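Local coordinates for mitogen-activated protein kinase, putative (Map kinase-like protein) (Leishmania major, PDB 3PG1), which probably transfers phosphate from ATP to serine or threonine residues of other proteins, as a parasite member of the MAP kinase family, at residues L67-R81 and F339-F353. Numbering follows the deposited sequence.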
loop_
_atom_site.group_PDB
_atom_site.type_symbol
_atom_site.label_atom_id
_atom_site.label_comp_id
_atom_site.label_asym_id
_atom_site.label_seq_id
_atom_site.Cartn_x
_atom_site.Cartn_y
_atom_site.Cartn_z
ATOM N N LEU A 67 17.574 14.004 -7.775
ATOM C CA LEU A 67 18.706 13.087 -7.923
ATOM C C LEU A 67 20.084 13.672 -7.552
ATOM O O LEU A 67 21.059 12.922 -7.449
ATOM C CB LEU A 67 18.693 12.417 -9.312
ATOM C CG LEU A 67 17.926 11.088 -9.432
ATOM C CD1 LEU A 67 16.434 11.238 -9.102
ATOM C CD2 LEU A 67 18.065 10.507 -10.819
ATOM N N SER A 68 20.144 14.997 -7.300
ATOM C CA SER A 68 21.356 15.691 -6.870
ATOM C C SER A 68 21.467 15.830 -5.344
ATOM O O SER A 68 22.585 15.929 -4.831
ATOM C CB SER A 68 21.480 17.044 -7.555
ATOM O OG SER A 68 22.167 16.869 -8.781
ATOM N N ASP A 69 20.327 15.823 -4.617
ATOM C CA ASP A 69 20.341 15.932 -3.155
ATOM C C ASP A 69 20.325 14.554 -2.498
ATOM O O ASP A 69 19.420 13.766 -2.766
ATOM C CB ASP A 69 19.182 16.801 -2.632
ATOM C CG ASP A 69 19.093 16.807 -1.116
ATOM O OD1 ASP A 69 19.888 17.533 -0.478
ATOM O OD2 ASP A 69 18.268 16.043 -0.565
ATOM N N SER A 70 21.299 14.301 -1.601
ATOM C CA SER A 70 21.498 13.051 -0.856
ATOM C C SER A 70 20.232 12.410 -0.275
ATOM O O SER A 70 19.941 11.255 -0.599
ATOM C CB SER A 70 22.541 13.242 0.242
ATOM O OG SER A 70 22.717 12.056 1.003
ATOM N N PHE A 71 19.498 13.148 0.586
ATOM C CA PHE A 71 18.293 12.659 1.258
ATOM C C PHE A 71 17.156 12.303 0.290
ATOM O O PHE A 71 16.635 11.187 0.346
ATOM C CB PHE A 71 17.840 13.651 2.349
ATOM C CG PHE A 71 16.493 13.358 2.966
ATOM C CD1 PHE A 71 16.362 12.403 3.968
ATOM C CD2 PHE A 71 15.356 14.041 2.553
ATOM C CE1 PHE A 71 15.114 12.125 4.530
ATOM C CE2 PHE A 71 14.110 13.762 3.114
ATOM C CZ PHE A 71 13.997 12.808 4.099
ATOM N N LEU A 72 16.775 13.254 -0.582
ATOM C CA LEU A 72 15.707 13.078 -1.574
ATOM C C LEU A 72 16.041 11.976 -2.579
ATOM O O LEU A 72 15.163 11.167 -2.889
ATOM C CB LEU A 72 15.357 14.404 -2.283
ATOM C CG LEU A 72 14.956 15.577 -1.369
ATOM C CD1 LEU A 72 14.819 16.867 -2.158
ATOM C CD2 LEU A 72 13.698 15.265 -0.560
ATOM N N CYS A 73 17.323 11.916 -3.036
ATOM C CA CYS A 73 17.827 10.892 -3.956
ATOM C C CYS A 73 17.640 9.506 -3.330
ATOM O O CYS A 73 17.085 8.617 -3.988
ATOM C CB CYS A 73 19.286 11.149 -4.318
ATOM S SG CYS A 73 19.927 10.095 -5.640
ATOM N N LYS A 74 18.032 9.356 -2.035
ATOM C CA LYS A 74 17.908 8.126 -1.247
ATOM C C LYS A 74 16.445 7.696 -1.096
ATOM O O LYS A 74 16.149 6.504 -1.208
ATOM C CB LYS A 74 18.574 8.289 0.136
ATOM C CG LYS A 74 18.751 6.983 0.911
ATOM C CD LYS A 74 20.014 6.981 1.770
ATOM C CE LYS A 74 19.846 7.576 3.155
ATOM N NZ LYS A 74 19.144 6.652 4.088
ATOM N N ARG A 75 15.543 8.657 -0.831
ATOM C CA ARG A 75 14.110 8.410 -0.687
ATOM C C ARG A 75 13.547 7.799 -1.988
ATOM O O ARG A 75 12.847 6.789 -1.934
ATOM C CB ARG A 75 13.376 9.714 -0.324
ATOM C CG ARG A 75 11.850 9.623 -0.414
ATOM C CD ARG A 75 11.191 10.975 -0.212
ATOM N NE ARG A 75 10.054 10.889 0.704
ATOM C CZ ARG A 75 10.151 10.929 2.030
ATOM N NH1 ARG A 75 11.339 11.052 2.615
ATOM N NH2 ARG A 75 9.064 10.839 2.783
ATOM N N VAL A 76 13.870 8.412 -3.145
ATOM C CA VAL A 76 13.407 7.939 -4.459
ATOM C C VAL A 76 14.051 6.583 -4.840
ATOM O O VAL A 76 13.360 5.716 -5.377
ATOM C CB VAL A 76 13.516 9.023 -5.580
ATOM C CG1 VAL A 76 12.769 8.582 -6.835
ATOM C CG2 VAL A 76 12.950 10.355 -5.103
ATOM N N LEU A 77 15.358 6.393 -4.513
ATOM C CA LEU A 77 16.072 5.144 -4.780
ATOM C C LEU A 77 15.408 3.984 -4.026
ATOM O O LEU A 77 15.220 2.913 -4.604
ATOM C CB LEU A 77 17.568 5.245 -4.413
ATOM C CG LEU A 77 18.416 4.002 -4.730
ATOM C CD1 LEU A 77 18.364 3.643 -6.212
ATOM C CD2 LEU A 77 19.837 4.158 -4.239
ATOM N N ARG A 78 15.001 4.226 -2.765
ATOM C CA ARG A 78 14.308 3.212 -1.966
ATOM C C ARG A 78 12.932 2.860 -2.562
ATOM O O ARG A 78 12.586 1.682 -2.636
ATOM C CB ARG A 78 14.185 3.645 -0.503
ATOM C CG ARG A 78 13.848 2.445 0.396
ATOM C CD ARG A 78 13.845 2.755 1.878
ATOM N NE ARG A 78 13.664 1.528 2.662
ATOM C CZ ARG A 78 12.484 0.975 2.939
ATOM N NH1 ARG A 78 11.359 1.533 2.508
ATOM N NH2 ARG A 78 12.423 -0.141 3.656
ATOM N N GLU A 79 12.168 3.872 -3.022
ATOM C CA GLU A 79 10.859 3.635 -3.637
ATOM C C GLU A 79 11.022 2.796 -4.912
ATOM O O GLU A 79 10.228 1.905 -5.189
ATOM C CB GLU A 79 10.185 4.972 -4.001
ATOM C CG GLU A 79 9.793 5.834 -2.811
ATOM C CD GLU A 79 9.016 7.095 -3.147
ATOM O OE1 GLU A 79 8.667 7.294 -4.334
ATOM O OE2 GLU A 79 8.738 7.879 -2.211
ATOM N N ILE A 80 12.068 3.092 -5.681
ATOM C CA ILE A 80 12.387 2.410 -6.932
ATOM C C ILE A 80 12.863 0.993 -6.708
ATOM O O ILE A 80 12.403 0.081 -7.394
ATOM C CB ILE A 80 13.353 3.310 -7.778
ATOM C CG1 ILE A 80 12.559 4.176 -8.745
ATOM C CG2 ILE A 80 14.490 2.556 -8.493
ATOM C CD1 ILE A 80 11.672 5.212 -8.087
ATOM N N ARG A 81 13.797 0.813 -5.783
ATOM C CA ARG A 81 14.332 -0.509 -5.445
ATOM C C ARG A 81 13.210 -1.449 -4.976
ATOM O O ARG A 81 13.197 -2.609 -5.372
ATOM C CB ARG A 81 15.444 -0.383 -4.378
ATOM C CG ARG A 81 16.779 0.169 -4.967
ATOM C CD ARG A 81 18.019 -0.492 -4.388
ATOM N NE ARG A 81 17.843 -1.943 -4.330
ATOM C CZ ARG A 81 18.026 -2.680 -3.242
ATOM N NH1 ARG A 81 18.491 -2.127 -2.126
ATOM N NH2 ARG A 81 17.784 -3.981 -3.272
ATOM N N PHE A 339 17.940 -2.835 1.969
ATOM C CA PHE A 339 18.354 -1.510 1.520
ATOM C C PHE A 339 19.440 -1.033 2.490
ATOM O O PHE A 339 19.221 -1.008 3.712
ATOM C CB PHE A 339 17.186 -0.512 1.415
ATOM C CG PHE A 339 17.565 0.796 0.748
ATOM C CD1 PHE A 339 17.406 0.969 -0.622
ATOM C CD2 PHE A 339 18.103 1.844 1.488
ATOM C CE1 PHE A 339 17.772 2.172 -1.244
ATOM C CE2 PHE A 339 18.471 3.044 0.869
ATOM C CZ PHE A 339 18.298 3.203 -0.494
ATOM N N ASP A 340 20.636 -0.729 1.952
ATOM C CA ASP A 340 21.751 -0.259 2.773
ATOM C C ASP A 340 21.567 1.256 2.978
ATOM O O ASP A 340 21.776 2.038 2.052
ATOM C CB ASP A 340 23.108 -0.608 2.120
ATOM C CG ASP A 340 24.309 -0.534 3.052
ATOM O OD1 ASP A 340 24.395 0.436 3.831
ATOM O OD2 ASP A 340 25.179 -1.433 2.977
ATOM N N GLU A 341 21.087 1.642 4.172
ATOM C CA GLU A 341 20.790 3.029 4.521
ATOM C C GLU A 341 22.019 3.873 4.892
ATOM O O GLU A 341 21.902 5.095 5.009
ATOM C CB GLU A 341 19.670 3.110 5.569
ATOM C CG GLU A 341 18.305 3.327 4.938
ATOM C CD GLU A 341 17.258 2.297 5.307
ATOM O OE1 GLU A 341 17.086 2.029 6.518
ATOM O OE2 GLU A 341 16.587 1.779 4.384
ATOM N N SER A 342 23.205 3.229 4.991
ATOM C CA SER A 342 24.485 3.896 5.251
ATOM C C SER A 342 24.941 4.721 4.027
ATOM O O SER A 342 25.832 5.565 4.164
ATOM C CB SER A 342 25.555 2.879 5.637
ATOM O OG SER A 342 26.080 2.211 4.500
ATOM N N VAL A 343 24.338 4.465 2.832
ATOM C CA VAL A 343 24.651 5.203 1.598
ATOM C C VAL A 343 24.251 6.668 1.764
ATOM O O VAL A 343 23.197 6.964 2.334
ATOM C CB VAL A 343 24.108 4.567 0.280
ATOM C CG1 VAL A 343 24.669 3.161 0.065
ATOM C CG2 VAL A 343 22.578 4.565 0.223
ATOM N N THR A 344 25.131 7.577 1.344
ATOM C CA THR A 344 24.914 9.012 1.499
ATOM C C THR A 344 25.336 9.785 0.254
ATOM O O THR A 344 24.724 10.801 -0.073
ATOM C CB THR A 344 25.543 9.510 2.825
ATOM O OG1 THR A 344 25.150 10.859 3.062
ATOM C CG2 THR A 344 27.071 9.372 2.866
ATOM N N ASP A 345 26.364 9.285 -0.451
ATOM C CA ASP A 345 26.906 9.900 -1.659
ATOM C C ASP A 345 25.922 9.772 -2.824
ATOM O O ASP A 345 25.466 8.662 -3.119
ATOM C CB ASP A 345 28.256 9.253 -2.010
ATOM C CG ASP A 345 29.237 10.197 -2.658
ATOM O OD1 ASP A 345 29.055 10.510 -3.853
ATOM O OD2 ASP A 345 30.202 10.605 -1.977
ATOM N N VAL A 346 25.575 10.912 -3.455
ATOM C CA VAL A 346 24.660 10.984 -4.606
ATOM C C VAL A 346 25.179 10.230 -5.823
ATOM O O VAL A 346 24.387 9.624 -6.546
ATOM C CB VAL A 346 24.186 12.413 -4.981
ATOM C CG1 VAL A 346 22.793 12.680 -4.436
ATOM C CG2 VAL A 346 25.174 13.490 -4.535
ATOM N N TYR A 347 26.508 10.257 -6.032
ATOM C CA TYR A 347 27.195 9.568 -7.127
ATOM C C TYR A 347 27.214 8.049 -6.897
ATOM O O TYR A 347 27.197 7.288 -7.868
ATOM C CB TYR A 347 28.609 10.141 -7.337
ATOM C CG TYR A 347 28.608 11.585 -7.800
ATOM C CD1 TYR A 347 28.483 11.905 -9.150
ATOM C CD2 TYR A 347 28.726 12.631 -6.890
ATOM C CE1 TYR A 347 28.468 13.230 -9.583
ATOM C CE2 TYR A 347 28.709 13.962 -7.311
ATOM C CZ TYR A 347 28.581 14.256 -8.659
ATOM O OH TYR A 347 28.583 15.564 -9.088
ATOM N N ASP A 348 27.211 7.612 -5.617
ATOM C CA ASP A 348 27.143 6.193 -5.250
ATOM C C ASP A 348 25.736 5.668 -5.565
ATOM O O ASP A 348 25.603 4.556 -6.076
ATOM C CB ASP A 348 27.480 5.979 -3.756
ATOM C CG ASP A 348 28.963 5.888 -3.408
ATOM O OD1 ASP A 348 29.776 5.617 -4.322
ATOM O OD2 ASP A 348 29.302 6.023 -2.209
ATOM N N MET A 349 24.701 6.501 -5.302
ATOM C CA MET A 349 23.282 6.217 -5.546
ATOM C C MET A 349 22.956 6.164 -7.040
ATOM O O MET A 349 22.187 5.292 -7.453
ATOM C CB MET A 349 22.392 7.261 -4.859
ATOM C CG MET A 349 22.372 7.153 -3.358
ATOM S SD MET A 349 21.314 8.439 -2.669
ATOM C CE MET A 349 22.140 8.721 -1.118
ATOM N N HIS A 350 23.536 7.102 -7.845
ATOM C CA HIS A 350 23.378 7.190 -9.304
ATOM C C HIS A 350 23.797 5.876 -9.967
ATOM O O HIS A 350 23.150 5.441 -10.925
ATOM C CB HIS A 350 24.219 8.349 -9.870
ATOM C CG HIS A 350 23.599 9.711 -9.747
ATOM N ND1 HIS A 350 24.122 10.795 -10.426
ATOM C CD2 HIS A 350 22.518 10.120 -9.043
ATOM C CE1 HIS A 350 23.350 11.823 -10.114
ATOM N NE2 HIS A 350 22.374 11.465 -9.283
ATOM N N LYS A 351 24.878 5.241 -9.436
ATOM C CA LYS A 351 25.391 3.937 -9.873
ATOM C C LYS A 351 24.341 2.856 -9.580
ATOM O O LYS A 351 24.137 1.977 -10.416
ATOM C CB LYS A 351 26.706 3.595 -9.154
ATOM N N ILE A 352 23.667 2.939 -8.408
ATOM C CA ILE A 352 22.603 1.995 -8.018
ATOM C C ILE A 352 21.403 2.151 -8.964
ATOM O O ILE A 352 20.842 1.137 -9.360
ATOM C CB ILE A 352 22.221 2.034 -6.504
ATOM C CG1 ILE A 352 23.468 1.869 -5.596
ATOM C CG2 ILE A 352 21.150 0.964 -6.156
ATOM C CD1 ILE A 352 23.246 2.271 -4.119
ATOM N N PHE A 353 21.058 3.398 -9.381
ATOM C CA PHE A 353 19.978 3.646 -10.344
ATOM C C PHE A 353 20.307 2.979 -11.678
ATOM O O PHE A 353 19.447 2.292 -12.239
ATOM C CB PHE A 353 19.707 5.148 -10.546
ATOM C CG PHE A 353 18.890 5.819 -9.461
ATOM C CD1 PHE A 353 19.485 6.700 -8.563
ATOM C CD2 PHE A 353 17.518 5.598 -9.360
ATOM C CE1 PHE A 353 18.727 7.335 -7.577
ATOM C CE2 PHE A 353 16.761 6.236 -8.372
ATOM C CZ PHE A 353 17.367 7.112 -7.499
#
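L77, C73 and M349 interlock where helix 70-81, the αC helix of the kinase N-lobe, lies nearly parallel to helix 346-353 of the C-terminal extension that MAP kinases fold back onto this lobe. The axes approach to 9.9 Å at 20°, and C73, M349 and F353 pack knobs-into-holes. L77, its CG anti to the backbone N (chi1 -177°), sets CD1 over the centre of the F353 ring, 3.6 Å from the centroid, a CH-pi contact; its fork sends CD2 toward M349 CG and I352. Small C73 brings SG to the edge of this ring, 3.6 Å from F353 CE1, while M349 bends at chi3 and lays CE 3.4 Å from S70 O. F339 takes the aliphatic part of R78 over one face; the extended R78 chain carries NE to 3.4 Å from E341 OE2, a salt bridge whose hydrogen bond is weak. K74 bends past the F339 edge, bringing NZ to E341 O (3.3 Å, weak hydrogen bond). R81 rests CD on I352 CG2; its guanidinium pairs with E356 and donates to H338 O. S70 OG donates to T344 O (2.6 Å). H350, stacked on F101, donates from NE2 to L67 O at 2.7 Å, above the carbonyl plane.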